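Local structure of putative glutathione S-transferase (Sinorhizobium meliloti, 4MDC) at residues Y92-S97 / R105-D110; R181-G186 / Y191-A196; I209-S212 / A217-W220. The protein probably catalyses the conjugation of glutathione to electrophilic substrates, working as a homodimeric glutathione transferase. All coordinates share one frame; numbering follows the deposited sequence.

Contact 1: residues Y92-S97 / R105-D110; sequences YLDETS and RLLAED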
loop_
_atom_site.group_PDB
_atom_site.type_symbol
_atom_site.label_atom_id
_atom_site.label_comp_id
_atom_site.label_asym_id
_atom_site.label_seq_id
_atom_site.Cartn_x
_atom_site.Cartn_y
_atom_site.Cartn_z
ATOM N N TYR B 92 -6.766 -5.179 -11.449
ATOM C CA TYR B 92 -6.641 -5.683 -12.827
ATOM C C TYR B 92 -7.549 -6.892 -13.073
ATOM O O TYR B 92 -8.274 -6.926 -14.082
ATOM C CB TYR B 92 -5.187 -6.045 -13.163
ATOM C CG TYR B 92 -4.984 -6.669 -14.526
ATOM C CD1 TYR B 92 -4.923 -5.895 -15.677
ATOM C CD2 TYR B 92 -4.905 -8.065 -14.663
ATOM C CE1 TYR B 92 -4.754 -6.456 -16.921
ATOM C CE2 TYR B 92 -4.750 -8.638 -15.910
ATOM C CZ TYR B 92 -4.677 -7.843 -17.049
ATOM O OH TYR B 92 -4.492 -8.356 -18.303
ATOM N N LEU B 93 -7.521 -7.845 -12.134
ATOM C CA LEU B 93 -8.401 -8.999 -12.215
ATOM C C LEU B 93 -9.883 -8.653 -12.136
ATOM O O LEU B 93 -10.688 -9.281 -12.837
ATOM C CB LEU B 93 -8.049 -10.076 -11.183
ATOM C CG LEU B 93 -6.682 -10.709 -11.407
ATOM C CD1 LEU B 93 -6.316 -11.625 -10.264
ATOM C CD2 LEU B 93 -6.581 -11.445 -12.722
ATOM N N ASP B 94 -10.276 -7.650 -11.346
ATOM C CA ASP B 94 -11.648 -7.200 -11.366
ATOM C C ASP B 94 -12.023 -6.641 -12.745
ATOM O O ASP B 94 -13.119 -6.914 -13.269
ATOM C CB ASP B 94 -11.978 -6.138 -10.305
ATOM C CG ASP B 94 -13.475 -5.872 -10.207
ATOM O OD1 ASP B 94 -14.247 -6.774 -9.821
ATOM O OD2 ASP B 94 -13.923 -4.735 -10.566
ATOM N N GLU B 95 -11.110 -5.877 -13.316
ATOM C CA GLU B 95 -11.355 -5.174 -14.597
ATOM C C GLU B 95 -11.426 -6.077 -15.831
ATOM O O GLU B 95 -12.122 -5.780 -16.781
ATOM C CB GLU B 95 -10.282 -4.101 -14.822
ATOM C CG GLU B 95 -10.368 -2.997 -13.799
ATOM C CD GLU B 95 -9.162 -2.057 -13.783
ATOM O OE1 GLU B 95 -8.396 -2.037 -14.767
ATOM O OE2 GLU B 95 -8.952 -1.402 -12.756
ATOM N N THR B 96 -10.703 -7.199 -15.793
ATOM C CA THR B 96 -10.508 -8.047 -16.966
ATOM C C THR B 96 -11.086 -9.433 -16.854
ATOM O O THR B 96 -11.044 -10.171 -17.838
ATOM C CB THR B 96 -9.013 -8.252 -17.268
ATOM O OG1 THR B 96 -8.353 -8.872 -16.163
ATOM C CG2 THR B 96 -8.343 -6.890 -17.590
ATOM N N SER B 97 -11.607 -9.815 -15.694
ATOM C CA SER B 97 -11.999 -11.237 -15.519
ATOM C C SER B 97 -13.291 -11.589 -16.255
ATOM O O SER B 97 -13.514 -12.740 -16.575
ATOM C CB SER B 97 -12.063 -11.680 -14.041
ATOM O OG SER B 97 -10.786 -11.795 -13.482
ATOM N N ARG B 105 -18.735 -12.042 -8.084
ATOM C CA ARG B 105 -17.829 -10.915 -8.041
ATOM C C ARG B 105 -17.330 -10.613 -6.608
ATOM O O ARG B 105 -18.126 -10.420 -5.719
ATOM C CB ARG B 105 -18.513 -9.687 -8.632
ATOM C CG ARG B 105 -17.552 -8.530 -8.926
ATOM C CD ARG B 105 -18.240 -7.259 -9.406
ATOM N NE ARG B 105 -17.264 -6.227 -9.807
ATOM C CZ ARG B 105 -17.560 -5.034 -10.321
ATOM N NH1 ARG B 105 -18.837 -4.672 -10.540
ATOM N NH2 ARG B 105 -16.573 -4.203 -10.646
ATOM N N LEU B 106 -16.031 -10.464 -6.447
ATOM C CA LEU B 106 -15.399 -10.247 -5.152
ATOM C C LEU B 106 -15.151 -8.754 -4.769
ATOM O O LEU B 106 -14.771 -8.455 -3.636
ATOM C CB LEU B 106 -14.103 -11.001 -5.114
ATOM C CG LEU B 106 -14.281 -12.513 -5.162
ATOM C CD1 LEU B 106 -12.971 -13.135 -5.549
ATOM C CD2 LEU B 106 -14.798 -13.012 -3.814
ATOM N N LEU B 107 -15.305 -7.849 -5.759
ATOM C CA LEU B 107 -15.257 -6.388 -5.571
ATOM C C LEU B 107 -16.538 -5.716 -6.084
ATOM O O LEU B 107 -16.786 -5.682 -7.288
ATOM C CB LEU B 107 -14.143 -5.759 -6.405
ATOM C CG LEU B 107 -13.780 -4.291 -6.089
ATOM C CD1 LEU B 107 -13.331 -4.068 -4.650
ATOM C CD2 LEU B 107 -12.671 -3.845 -7.032
ATOM N N ALA B 108 -17.310 -5.135 -5.181
ATOM C CA ALA B 108 -18.584 -4.542 -5.544
ATOM C C ALA B 108 -18.620 -3.456 -6.659
ATOM O O ALA B 108 -17.594 -3.040 -7.191
ATOM C CB ALA B 108 -19.187 -4.010 -4.269
ATOM N N GLU B 109 -19.827 -3.053 -7.040
ATOM C CA GLU B 109 -20.031 -1.955 -7.998
ATOM C C GLU B 109 -20.102 -0.577 -7.288
ATOM O O GLU B 109 -19.480 0.377 -7.728
ATOM C CB GLU B 109 -21.291 -2.247 -8.796
ATOM C CG GLU B 109 -21.621 -1.239 -9.887
ATOM C CD GLU B 109 -20.804 -1.407 -11.147
ATOM O OE1 GLU B 109 -19.946 -2.323 -11.215
ATOM O OE2 GLU B 109 -21.003 -0.594 -12.074
ATOM N N ASP B 110 -20.803 -0.517 -6.164
ATOM C CA ASP B 110 -21.008 0.721 -5.424
ATOM C C ASP B 110 -19.686 1.308 -4.877
ATOM O O ASP B 110 -18.935 0.577 -4.230
ATOM C CB ASP B 110 -21.946 0.451 -4.257
ATOM C CG ASP B 110 -22.151 1.651 -3.407
ATOM O OD1 ASP B 110 -22.950 2.520 -3.794
ATOM O OD2 ASP B 110 -21.451 1.797 -2.382
#
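Asp94 and Arg105 form a two-pronged salt bridge across the domain junction of the glutathione transferase fold. Asp94 lies on helix 86-96, the last helix of the thioredoxin-like domain, while Arg105 belongs to the linker that leads into helix 111-145 of the all-helical domain. The evidence for a true side-on pair is geometric. NE of Arg105 donates to OD1 of Asp94 at 3.1 Å, and NH2 of Arg105 donates to OD2 of Asp94 at 2.7 Å, each nitrogen having its own oxygen. Both bonds are almost straight, the N-H...O angles being 168° and 167°. Each oxygen accepts through its syn lone pair, and the carboxylate and guanidinium planes differ by just 9°, so the two groups lie edge against edge in nearly one plane. Arg105 reaches this position with its chain extended from CG to NE, arriving at about a right angle to the aspartate side chain. The negative charge of the buried Asp94 is probably balanced by this double donor; Arg114 of helix 111-145 adds a long, weak ion pair. The neighbouring residue on helix 86-96, Glu95, turns to the dimer interface and forms salt bridges to Arg114 and Arg118 of the second subunit. Leu107 also touches the aspartate, its CB lying 3.6 Å from OD1 of Asp94 in the conformer given, a less certain distance because two are modelled. A three-residue ionic network, which should restrict rotation of the guanidinium, is completed within the linker by NH1 of Arg105, 2.7 Å from OE1 of Glu109.

Contact 2: residues R181-G186 / Y191-A196; sequences RPWLAG and YGDLAA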
loop_
_atom_site.group_PDB
_atom_site.type_symbol
_atom_site.label_atom_id
_atom_site.label_comp_id
_atom_site.label_asym_id
_atom_site.label_seq_id
_atom_site.Cartn_x
_atom_site.Cartn_y
_atom_site.Cartn_z
ATOM N N ARG B 181 -20.860 -8.433 11.257
ATOM C CA ARG B 181 -21.266 -8.459 9.853
ATOM C C ARG B 181 -21.261 -9.900 9.319
ATOM O O ARG B 181 -20.520 -10.756 9.857
ATOM C CB ARG B 181 -20.297 -7.644 8.989
ATOM C CG ARG B 181 -19.987 -6.260 9.494
ATOM C CD ARG B 181 -18.747 -5.673 8.861
ATOM N NE ARG B 181 -18.560 -4.248 9.220
ATOM C CZ ARG B 181 -17.689 -3.408 8.641
ATOM N NH1 ARG B 181 -16.910 -3.807 7.646
ATOM N NH2 ARG B 181 -17.625 -2.138 9.047
ATOM N N PRO B 182 -21.981 -10.171 8.236
ATOM C CA PRO B 182 -21.992 -11.537 7.715
ATOM C C PRO B 182 -20.663 -11.952 7.104
ATOM O O PRO B 182 -20.272 -13.122 7.236
ATOM C CB PRO B 182 -23.111 -11.570 6.659
ATOM C CG PRO B 182 -23.889 -10.320 6.878
ATOM C CD PRO B 182 -23.022 -9.331 7.622
ATOM N N TRP B 183 -19.995 -11.014 6.435
ATOM C CA TRP B 183 -18.618 -11.201 5.926
ATOM C C TRP B 183 -17.854 -9.903 6.326
ATOM O O TRP B 183 -18.502 -8.950 6.789
ATOM C CB TRP B 183 -18.622 -11.384 4.421
ATOM C CG TRP B 183 -19.381 -12.584 3.962
ATOM C CD1 TRP B 183 -20.734 -12.644 3.701
ATOM C CD2 TRP B 183 -18.862 -13.907 3.766
ATOM N NE1 TRP B 183 -21.060 -13.926 3.321
ATOM C CE2 TRP B 183 -19.929 -14.720 3.364
ATOM C CE3 TRP B 183 -17.586 -14.475 3.870
ATOM C CZ2 TRP B 183 -19.749 -16.096 3.052
ATOM C CZ3 TRP B 183 -17.412 -15.836 3.583
ATOM C CH2 TRP B 183 -18.490 -16.633 3.186
ATOM N N LEU B 184 -16.540 -9.831 6.153
ATOM C CA LEU B 184 -15.781 -8.732 6.783
ATOM C C LEU B 184 -16.159 -7.336 6.281
ATOM O O LEU B 184 -16.238 -6.451 7.091
ATOM C CB LEU B 184 -14.298 -8.900 6.688
ATOM C CG LEU B 184 -13.674 -10.153 7.305
ATOM C CD1 LEU B 184 -12.150 -10.035 7.303
ATOM C CD2 LEU B 184 -14.228 -10.532 8.685
ATOM N N ALA B 185 -16.515 -7.234 5.016
ATOM C CA ALA B 185 -16.887 -5.950 4.404
ATOM C C ALA B 185 -18.349 -5.681 4.354
ATOM O O ALA B 185 -18.775 -4.604 3.865
ATOM C CB ALA B 185 -16.360 -5.867 2.987
ATOM N N GLY B 186 -19.170 -6.611 4.823
ATOM C CA GLY B 186 -20.598 -6.462 4.677
ATOM C C GLY B 186 -21.314 -7.750 4.309
ATOM O O GLY B 186 -21.017 -8.834 4.861
ATOM N N TYR B 191 -12.916 -9.433 -1.566
ATOM C CA TYR B 191 -11.468 -9.370 -1.358
ATOM C C TYR B 191 -11.066 -9.187 0.108
ATOM O O TYR B 191 -9.966 -9.584 0.503
ATOM C CB TYR B 191 -10.899 -8.187 -2.187
ATOM C CG TYR B 191 -10.774 -8.350 -3.683
ATOM C CD1 TYR B 191 -10.945 -9.537 -4.333
ATOM C CD2 TYR B 191 -10.553 -7.205 -4.496
ATOM C CE1 TYR B 191 -10.837 -9.622 -5.704
ATOM C CE2 TYR B 191 -10.428 -7.285 -5.860
ATOM C CZ TYR B 191 -10.552 -8.548 -6.480
ATOM O OH TYR B 191 -10.438 -8.644 -7.864
ATOM N N GLY B 192 -11.846 -8.419 0.886
ATOM C CA GLY B 192 -11.550 -8.210 2.310
ATOM C C GLY B 192 -11.381 -9.529 3.076
ATOM O O GLY B 192 -10.444 -9.701 3.853
ATOM N N ASP B 193 -12.324 -10.441 2.891
ATOM C CA ASP B 193 -12.273 -11.812 3.492
ATOM C C ASP B 193 -11.057 -12.576 3.003
ATOM O O ASP B 193 -10.311 -13.235 3.792
ATOM C CB ASP B 193 -13.539 -12.603 3.159
ATOM C CG ASP B 193 -14.783 -11.947 3.644
ATOM O OD1 ASP B 193 -15.130 -12.084 4.840
ATOM O OD2 ASP B 193 -15.402 -11.231 2.785
ATOM N N LEU B 194 -10.785 -12.515 1.700
ATOM C CA LEU B 194 -9.653 -13.230 1.115
ATOM C C LEU B 194 -8.340 -12.703 1.630
ATOM O O LEU B 194 -7.373 -13.436 1.901
ATOM C CB LEU B 194 -9.670 -13.264 -0.403
ATOM C CG LEU B 194 -10.906 -13.821 -1.083
ATOM C CD1 LEU B 194 -10.728 -13.879 -2.578
ATOM C CD2 LEU B 194 -11.286 -15.172 -0.542
ATOM N N ALA B 195 -8.202 -11.404 1.756
ATOM C CA ALA B 195 -6.959 -10.822 2.279
ATOM C C ALA B 195 -6.695 -11.200 3.740
ATOM O O ALA B 195 -5.560 -11.525 4.092
ATOM C CB ALA B 195 -7.052 -9.302 2.173
ATOM N N ALA B 196 -7.734 -11.140 4.562
ATOM C CA ALA B 196 -7.591 -11.514 5.960
ATOM C C ALA B 196 -7.217 -12.992 6.052
ATOM O O ALA B 196 -6.322 -13.367 6.766
ATOM C CB ALA B 196 -8.882 -11.263 6.716
HETATM O O HOH W 1 -16.608 -9.152 2.714
#
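The indole of Trp183 meets Asp193 at its edge: OD1 of Asp193 lies near the ring plane, 3.6 Å from CE3 of Trp183, and the carboxylate stands almost perpendicular to the ring. Gly186 O also lies at the ring edge, in plane, and Arg223 makes a cation-pi contact with the indole. Asp193 is the aspartate of a Ser-x-x-Asp sequence at the start of helix 191-205, consistent with the N-capping box familiar in glutathione transferases; its OD2 is bonded to Ser190 N. The other oxygen reaches back to the type I turn Trp183-Gly186. Leu184 N donates to OD1 of Asp193 over 3.0 Å at 169°, meeting it on the syn side but 26° out of the carboxylate plane. OD1 also receives Trp220 NE1, so one buried oxygen holds both the turn and helix 215-225. A water accepts from Ala185 N at 3.0 Å; its link onward to OD2 of Asp193 is implausibly short and therefore doubtful. With CG of Leu184 turned opposite its own carbonyl carbon (chi1 -59°), the side chain brings CD1 of Leu184 to CB of Ala196, 3.5 Å away.

Contact 3: residues I209-S212 / A217-W220; sequences IDWS and AKEW
Trp211 packs its six-membered ring against the backbone and side-chain roots of Ala217 and Lys218, joining the 3-10 turn that leads into helix 215-225 to that helix in the all-helical domain of the glutathione transferase fold. The tight part is apolar and concentrated on two ring atoms. CZ3 of Trp211 comes within 3.6 Å of CA of Lys218, and CE3 of Trp211 lies 3.7 Å from CB of Lys218; the approach is oblique to the ring. CB of Ala217 is more distant, at 4.1 Å from CZ3 of Trp211. A chi1 of -73° swings the indole of Trp211 away from its own carbonyl and onto the helix. Within its own segment Ile209 closes one ring face, its CG2 sitting 3.5 Å above the plane over the ring centre. Tyr221 and Phe252 add further ring contacts.

The looser side follows the lysine. Lys218 continues fully extended beyond CG, and its middle barely brushes the tryptophan: CD of Lys218 is 4.2 Å from CB of Trp211. The ammonium then leaves the contact for the C-terminal residue, where NZ forms a salt bridge with OXT of Phe252 and a cation-pi contact with its ring. On the solvent side, OG of Ser212 donates to OD1 of Asp210 at 2.6 Å.

No hydrogen bond crosses between the segments. Trp211 NE1 instead donates to Asp204 OD1, and the lysine charge is met at the chain terminus. The chemistry thus implies a division of labour, with dispersion contacts joining turn to helix and the polar groups tying the same residues to helix 191-205 and the C-terminal end.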
loop_
_atom_site.group_PDB
_atom_site.type_symbol
_atom_site.label_atom_id
_atom_site.label_comp_id
_atom_site.label_asym_id
_atom_site.label_seq_id
_atom_site.Cartn_x
_atom_site.Cartn_y
_atom_site.Cartn_z
ATOM N N ILE B 209 -1.145 -18.148 16.151
ATOM C CA ILE B 209 -2.469 -17.689 16.585
ATOM C C ILE B 209 -3.027 -18.580 17.704
ATOM O O ILE B 209 -3.124 -19.792 17.535
ATOM C CB ILE B 209 -3.438 -17.717 15.426
ATOM C CG1 ILE B 209 -3.009 -16.651 14.437
ATOM C CG2 ILE B 209 -4.856 -17.394 15.835
ATOM C CD1 ILE B 209 -3.539 -16.909 13.090
ATOM N N ASP B 210 -3.391 -17.973 18.819
ATOM C CA ASP B 210 -4.133 -18.667 19.874
ATOM C C ASP B 210 -5.613 -18.556 19.597
ATOM O O ASP B 210 -6.253 -17.547 19.864
ATOM C CB ASP B 210 -3.804 -18.071 21.216
ATOM C CG ASP B 210 -4.578 -18.727 22.362
ATOM O OD1 ASP B 210 -5.457 -19.605 22.168
ATOM O OD2 ASP B 210 -4.267 -18.334 23.461
ATOM N N TRP B 211 -6.161 -19.613 19.000
ATOM C CA TRP B 211 -7.560 -19.559 18.579
ATOM C C TRP B 211 -8.523 -19.559 19.764
ATOM O O TRP B 211 -9.660 -19.111 19.620
ATOM C CB TRP B 211 -7.873 -20.684 17.603
ATOM C CG TRP B 211 -7.292 -20.496 16.246
ATOM C CD1 TRP B 211 -6.232 -21.168 15.707
ATOM C CD2 TRP B 211 -7.693 -19.528 15.253
ATOM N NE1 TRP B 211 -5.995 -20.719 14.420
ATOM C CE2 TRP B 211 -6.881 -19.718 14.123
ATOM C CE3 TRP B 211 -8.687 -18.558 15.203
ATOM C CZ2 TRP B 211 -7.016 -18.960 12.972
ATOM C CZ3 TRP B 211 -8.817 -17.767 14.040
ATOM C CH2 TRP B 211 -8.001 -17.999 12.945
ATOM N N SER B 212 -8.106 -20.068 20.921
ATOM C CA SER B 212 -8.993 -20.051 22.114
ATOM C C SER B 212 -9.289 -18.609 22.568
ATOM O O SER B 212 -10.275 -18.348 23.242
ATOM C CB SER B 212 -8.352 -20.847 23.273
ATOM O OG SER B 212 -7.332 -20.068 23.935
ATOM N N ALA B 217 -13.421 -15.022 15.424
ATOM C CA ALA B 217 -12.596 -15.071 14.242
ATOM C C ALA B 217 -12.415 -16.517 13.777
ATOM O O ALA B 217 -12.398 -16.786 12.578
ATOM C CB ALA B 217 -11.235 -14.485 14.512
ATOM N N LYS B 218 -12.378 -17.422 14.737
ATOM C CA LYS B 218 -12.260 -18.858 14.416
ATOM C C LYS B 218 -13.417 -19.390 13.561
ATOM O O LYS B 218 -13.204 -20.092 12.567
ATOM C CB LYS B 218 -12.141 -19.687 15.690
ATOM C CG LYS B 218 -11.880 -21.165 15.422
ATOM C CD LYS B 218 -11.708 -21.982 16.691
ATOM C CE LYS B 218 -11.430 -23.439 16.339
ATOM N NZ LYS B 218 -11.297 -24.275 17.566
ATOM N N GLU B 219 -14.639 -18.960 13.882
ATOM C CA GLU B 219 -15.812 -19.386 13.149
ATOM C C GLU B 219 -15.730 -18.862 11.712
ATOM O O GLU B 219 -16.027 -19.580 10.741
ATOM C CB GLU B 219 -17.099 -18.924 13.859
ATOM C CG GLU B 219 -18.404 -19.321 13.132
ATOM C CD GLU B 219 -18.764 -18.456 11.905
ATOM O OE1 GLU B 219 -18.465 -17.228 11.892
ATOM O OE2 GLU B 219 -19.372 -18.981 10.915
ATOM N N TRP B 220 -15.372 -17.579 11.572
ATOM C CA TRP B 220 -15.204 -16.975 10.254
ATOM C C TRP B 220 -14.099 -17.656 9.423
ATOM O O TRP B 220 -14.278 -17.964 8.198
ATOM C CB TRP B 220 -15.014 -15.434 10.403
ATOM C CG TRP B 220 -14.465 -14.806 9.172
ATOM C CD1 TRP B 220 -15.161 -14.221 8.138
ATOM C CD2 TRP B 220 -13.080 -14.730 8.806
ATOM N NE1 TRP B 220 -14.309 -13.840 7.150
ATOM C CE2 TRP B 220 -13.017 -14.116 7.543
ATOM C CE3 TRP B 220 -11.892 -15.089 9.441
ATOM C CZ2 TRP B 220 -11.808 -13.866 6.911
ATOM C CZ3 TRP B 220 -10.718 -14.849 8.836
ATOM C CH2 TRP B 220 -10.660 -14.302 7.549
#

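Contact 2 touches both of the others. Toward contact 1, whose centre is 15 Å away, Leu106 O and Tyr191 N lie 2.9 Å apart, a probable hydrogen bond, and Leu106 also packs on Leu194. Toward contact 3, again 15 Å between centres, CB of Ala196 packs 3.6 Å from CH2 of Trp220. Contacts 1 and 3 do not touch: their nearest atoms are about 11 Å apart and their centres 29 Å. Helix 191-205 therefore links the domain linker to helix 215-225. Glutathione in this family sits mainly on the thioredoxin-like domain; contacts 2 and 3 lie in the helical domain, whereas contact 1 spans the domain junction.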